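Local atomic coordinates of spartin (Homo sapiens, PDB entry 4U7I), a protein that acts as a lipophagy receptor and lipid transfer protein in lipid droplet turnover, and binds the ESCRT-III protein IST1 through the MIT domain described here. Residues L25-E29 and L30-E34; R83-L86 and E87-K91. All blocks are in the same frame, centred on the assembly; numbering follows the deposited sequence.

How the interactions relate
Interactions 1 and 2 occupy the same end of one three-helix MIT domain and lie in series along the chain, their centres about 13 Å apart. Interaction 1 (25-34) spans the last turn of helix 5-29 and the link into helix 33-51; interaction 2 (83-91) covers the last turns of helix 63-90 and the residue after it. A salt bridge joins them, with Asp28 OD2 2.7 Å from Arg85 NE, and Leu89 packs beside it against Asp28 and the aliphatic chain of Lys33. The bound IST1 peptide touches residues of both regions, so local helix geometry here also positions side chains that line part of the partner's binding surface.

Interaction 1 of 2, residues L25-E29 and L30-E34; sequences LNTDE and LGQKE
Thr27 and Gln32 close a Schellman motif at the end of helix 5-29: Gln32 N bonds back to Thr27 O (2.8 Å), and within that loop Gly31 N bonds to Asp28 O (3.0 Å). The two bonds differ in approach, since Gln32 N meets Thr27 O at a C=O...N angle of 153°, whereas Gly31 N sits above the carbonyl plane of Asp28. Gly31 allows the reversal with a positive phi of 84°, and Leu30 N still makes a helical bond to Asn26 O (3.2 Å). Gln32 then serves as N-cap residue of the next helix and as the centre of an inverse gamma turn, whose bond from Lys33 N to Gly31 O is weak.

The side chains of Thr27 and Gln32 cross at about a right angle. CB of Gln32 rests on Thr27 O (3.5 Å) and lies 4.1 Å from Thr27 CB, placing aliphatic carbon beside the carbonyl that receives the capping bond. Thr27 has OG1 between the backbone N and the carbonyl carbon (chi1 51°); the hydroxyl is thereby returned to Lys23 O and Gly24 O one turn earlier, while methyl CG2 lies toward the amide end of Gln32. Leu30 CB lies 3.6 Å from Asn26 O, but the isopropyl end of Leu30 points out from the last turn.

The polar ends of the last turn serve partners outside these two segments. A basic side chain of the bound peptide hydrogen-bonds to Asn26 OD1, and one pairs with Glu29 OE2 in a salt bridge. Asp28 OD2, already paired with Arg85 of helix 63-90, accepts a hydrogen bond from Tyr40 OH of helix 33-51. Thr27 packs on Glu35, Ala36 and Tyr39 of that helix, while Asp28 and Lys33 reach Leu89 of helix 63-90.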
loop_
_atom_site.group_PDB
_atom_site.type_symbol
_atom_site.label_atom_id
_atom_site.label_comp_id
_atom_site.label_asym_id
_atom_site.label_seq_id
_atom_site.Cartn_x
_atom_site.Cartn_y
_atom_site.Cartn_z
ATOM N N LEU A 25 9.803 -2.299 3.123
ATOM C CA LEU A 25 9.935 -2.779 4.514
ATOM C C LEU A 25 11.144 -3.698 4.685
ATOM O O LEU A 25 11.858 -3.605 5.682
ATOM C CB LEU A 25 8.675 -3.512 4.961
ATOM C CG LEU A 25 7.500 -2.601 5.283
ATOM C CD1 LEU A 25 6.229 -3.421 5.250
ATOM C CD2 LEU A 25 7.721 -1.967 6.661
ATOM N N ASN A 26 11.386 -4.590 3.722
ATOM C CA ASN A 26 12.581 -5.432 3.803
ATOM C C ASN A 26 13.853 -4.601 3.907
ATOM O O ASN A 26 14.730 -4.891 4.732
ATOM C CB ASN A 26 12.720 -6.362 2.581
ATOM C CG ASN A 26 11.800 -7.559 2.639
ATOM O OD1 ASN A 26 11.141 -7.807 3.649
ATOM N ND2 ASN A 26 11.759 -8.325 1.545
ATOM N N THR A 27 13.978 -3.586 3.052
ATOM C CA THR A 27 15.211 -2.800 3.028
ATOM C C THR A 27 15.297 -1.889 4.240
ATOM O O THR A 27 16.376 -1.631 4.771
ATOM C CB THR A 27 15.342 -1.971 1.727
ATOM O OG1 THR A 27 14.153 -1.213 1.497
ATOM C CG2 THR A 27 15.515 -2.928 0.559
ATOM N N ASP A 28 14.148 -1.418 4.681
ATOM C CA ASP A 28 14.076 -0.596 5.885
ATOM C C ASP A 28 14.549 -1.388 7.111
ATOM O O ASP A 28 15.338 -0.894 7.930
ATOM C CB ASP A 28 12.638 -0.103 6.068
ATOM C CG ASP A 28 12.548 1.156 6.906
ATOM O OD1 ASP A 28 13.514 1.443 7.635
ATOM O OD2 ASP A 28 11.501 1.849 6.836
ATOM N N GLU A 29 14.077 -2.626 7.238
ATOM C CA GLU A 29 14.483 -3.466 8.356
ATOM C C GLU A 29 15.980 -3.747 8.313
ATOM O O GLU A 29 16.610 -3.909 9.351
ATOM C CB GLU A 29 13.682 -4.779 8.369
ATOM C CG GLU A 29 12.224 -4.558 8.722
ATOM C CD GLU A 29 11.306 -5.668 8.272
ATOM O OE1 GLU A 29 11.779 -6.575 7.545
ATOM O OE2 GLU A 29 10.112 -5.622 8.643
ATOM N N LEU A 30 16.550 -3.783 7.108
ATOM C CA LEU A 30 17.966 -4.074 6.945
ATOM C C LEU A 30 18.811 -2.802 7.063
ATOM O O LEU A 30 20.036 -2.845 6.972
ATOM C CB LEU A 30 18.191 -4.758 5.593
ATOM C CG LEU A 30 19.395 -5.673 5.414
ATOM C CD1 LEU A 30 19.554 -6.577 6.619
ATOM C CD2 LEU A 30 19.212 -6.491 4.140
ATOM N N GLY A 31 18.143 -1.674 7.266
ATOM C CA GLY A 31 18.811 -0.397 7.466
ATOM C C GLY A 31 19.212 0.325 6.190
ATOM O O GLY A 31 20.003 1.267 6.218
ATOM N N GLN A 32 18.688 -0.131 5.060
ATOM C CA GLN A 32 19.011 0.478 3.775
ATOM C C GLN A 32 17.992 1.581 3.479
ATOM O O GLN A 32 17.049 1.394 2.714
ATOM C CB GLN A 32 19.049 -0.606 2.694
ATOM C CG GLN A 32 20.109 -1.667 3.013
ATOM C CD GLN A 32 19.964 -2.957 2.230
ATOM O OE1 GLN A 32 18.890 -3.277 1.725
ATOM N NE2 GLN A 32 21.054 -3.719 2.145
ATOM N N LYS A 33 18.174 2.731 4.121
ATOM C CA LYS A 33 17.119 3.742 4.160
ATOM C C LYS A 33 16.904 4.459 2.826
ATOM O O LYS A 33 15.776 4.831 2.485
ATOM C CB LYS A 33 17.412 4.753 5.279
ATOM C CG LYS A 33 17.140 4.176 6.670
ATOM C CD LYS A 33 17.809 4.955 7.798
ATOM C CE LYS A 33 17.401 4.387 9.161
ATOM N N GLU A 34 17.965 4.632 2.046
ATOM C CA GLU A 34 17.782 5.251 0.742
ATOM C C GLU A 34 16.980 4.333 -0.181
ATOM O O GLU A 34 16.096 4.796 -0.901
ATOM C CB GLU A 34 19.130 5.609 0.127
ATOM C CG GLU A 34 19.770 6.811 0.797
ATOM C CD GLU A 34 18.848 8.024 0.819
ATOM O OE1 GLU A 34 18.295 8.382 -0.247
ATOM O OE2 GLU A 34 18.666 8.614 1.907
#

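Interaction 2 of 2, residues R83-L86 and E87-K91; sequences RTRL and EILEK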
loop_
_atom_site.group_PDB
_atom_site.type_symbol
_atom_site.label_atom_id
_atom_site.label_comp_id
_atom_site.label_asym_id
_atom_site.label_seq_id
_atom_site.Cartn_x
_atom_site.Cartn_y
_atom_site.Cartn_z
ATOM N N ARG A 83 3.194 6.585 4.147
ATOM C CA ARG A 83 3.436 8.020 4.115
ATOM C C ARG A 83 4.080 8.497 5.418
ATOM O O ARG A 83 4.965 9.365 5.406
ATOM C CB ARG A 83 2.135 8.769 3.826
ATOM C CG ARG A 83 1.826 8.814 2.331
ATOM C CD ARG A 83 0.606 9.660 1.996
ATOM N NE ARG A 83 0.701 10.211 0.644
ATOM C CZ ARG A 83 -0.331 10.672 -0.057
ATOM N NH1 ARG A 83 -1.556 10.639 0.456
ATOM N NH2 ARG A 83 -0.138 11.164 -1.274
ATOM N N THR A 84 3.658 7.912 6.535
ATOM C CA THR A 84 4.251 8.248 7.828
ATOM C C THR A 84 5.725 7.843 7.863
ATOM O O THR A 84 6.597 8.645 8.217
ATOM C CB THR A 84 3.509 7.565 8.972
ATOM O OG1 THR A 84 2.190 8.122 9.065
ATOM C CG2 THR A 84 4.248 7.766 10.290
ATOM N N ARG A 85 6.006 6.601 7.492
ATOM C CA ARG A 85 7.385 6.106 7.538
ATOM C C ARG A 85 8.276 6.891 6.581
ATOM O O ARG A 85 9.433 7.200 6.886
ATOM C CB ARG A 85 7.433 4.613 7.202
ATOM C CG ARG A 85 8.829 4.009 7.287
ATOM C CD ARG A 85 9.406 4.161 8.701
ATOM N NE ARG A 85 10.731 3.545 8.810
ATOM C CZ ARG A 85 11.480 3.574 9.909
ATOM N NH1 ARG A 85 11.034 4.200 10.989
ATOM N NH2 ARG A 85 12.674 2.990 9.928
ATOM N N LEU A 86 7.732 7.221 5.418
ATOM C CA LEU A 86 8.501 7.978 4.440
ATOM C C LEU A 86 8.899 9.347 4.975
ATOM O O LEU A 86 10.040 9.781 4.814
ATOM C CB LEU A 86 7.706 8.124 3.145
ATOM C CG LEU A 86 8.480 8.843 2.033
ATOM C CD1 LEU A 86 9.801 8.148 1.732
ATOM C CD2 LEU A 86 7.626 8.941 0.774
ATOM N N GLU A 87 7.964 10.029 5.629
ATOM C CA GLU A 87 8.252 11.362 6.130
ATOM C C GLU A 87 9.282 11.261 7.247
ATOM O O GLU A 87 10.176 12.097 7.366
ATOM C CB GLU A 87 6.980 12.054 6.614
ATOM C CG GLU A 87 7.243 13.469 7.087
ATOM C CD GLU A 87 5.989 14.232 7.440
ATOM O OE1 GLU A 87 4.880 13.709 7.207
ATOM O OE2 GLU A 87 6.122 15.365 7.956
ATOM N N ILE A 88 9.173 10.199 8.039
ATOM C CA ILE A 88 10.111 9.966 9.126
ATOM C C ILE A 88 11.524 9.752 8.587
ATOM O O ILE A 88 12.491 10.329 9.096
ATOM C CB ILE A 88 9.665 8.762 9.978
ATOM C CG1 ILE A 88 8.522 9.186 10.916
ATOM C CG2 ILE A 88 10.828 8.203 10.786
ATOM C CD1 ILE A 88 8.965 9.932 12.181
ATOM N N LEU A 89 11.644 8.941 7.540
ATOM C CA LEU A 89 12.949 8.693 6.934
ATOM C C LEU A 89 13.513 9.923 6.238
ATOM O O LEU A 89 14.723 10.152 6.249
ATOM C CB LEU A 89 12.866 7.554 5.923
ATOM C CG LEU A 89 12.627 6.177 6.532
ATOM C CD1 LEU A 89 12.470 5.179 5.407
ATOM C CD2 LEU A 89 13.783 5.782 7.447
ATOM N N GLU A 90 12.641 10.691 5.603
ATOM C CA GLU A 90 13.093 11.855 4.853
ATOM C C GLU A 90 13.647 12.896 5.812
ATOM O O GLU A 90 14.622 13.587 5.505
ATOM C CB GLU A 90 11.949 12.422 4.015
ATOM C CG GLU A 90 11.720 11.635 2.734
ATOM C CD GLU A 90 10.517 12.110 1.945
ATOM O OE1 GLU A 90 9.710 12.885 2.498
ATOM O OE2 GLU A 90 10.379 11.699 0.770
ATOM N N LYS A 91 13.038 12.980 6.991
ATOM C CA LYS A 91 13.451 13.961 7.986
ATOM C C LYS A 91 14.508 13.414 8.949
ATOM O O LYS A 91 14.917 14.099 9.902
ATOM C CB LYS A 91 12.224 14.467 8.741
ATOM C CG LYS A 91 11.265 15.199 7.814
ATOM C CD LYS A 91 10.154 15.915 8.545
ATOM C CE LYS A 91 9.560 17.013 7.670
HETATM O O HOH W 1 3.406 11.713 6.671
#
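With CG turned opposite the backbone N (chi1 -178°) and a bend at chi2 (60°), Arg85 reaches Leu89, its guanidinium carried along the next turn of the helix. This is i to i+4 side-chain packing near the C-terminal end of helix 63-90 in the MIT three-helix bundle. Leu89 CD2 lies over one guanidinium face, offset toward the rim and 3.9 Å from Arg85 NH2. Ile88 CG2 comes in obliquely, 4.0 Å from Arg85 NH1, its side chain crossing that of Arg85 at about a right angle. NE of this cation is bound to Asp28, and an aromatic side chain of the bound peptide also packs on Arg85.

The same spacing recurs on another side. The extended chain of Glu90 crosses Leu86 at a slant and brings carboxylate oxygen OE2 to its branch point, 3.7 Å from Leu86 CG, while Leu86 itself packs on Lys41 and Ile44 of helix 33-51. Beneath these pairs run regular helical bonds such as Leu89 N to Arg85 O (2.9 Å). A water sits between Glu87 OE1 and Arg83 O; its 2.5 Å separation from Glu87 OE1 is suspiciously short and the exact length doubtful, and its bond to Arg83 O, at 3.1 Å, is weak.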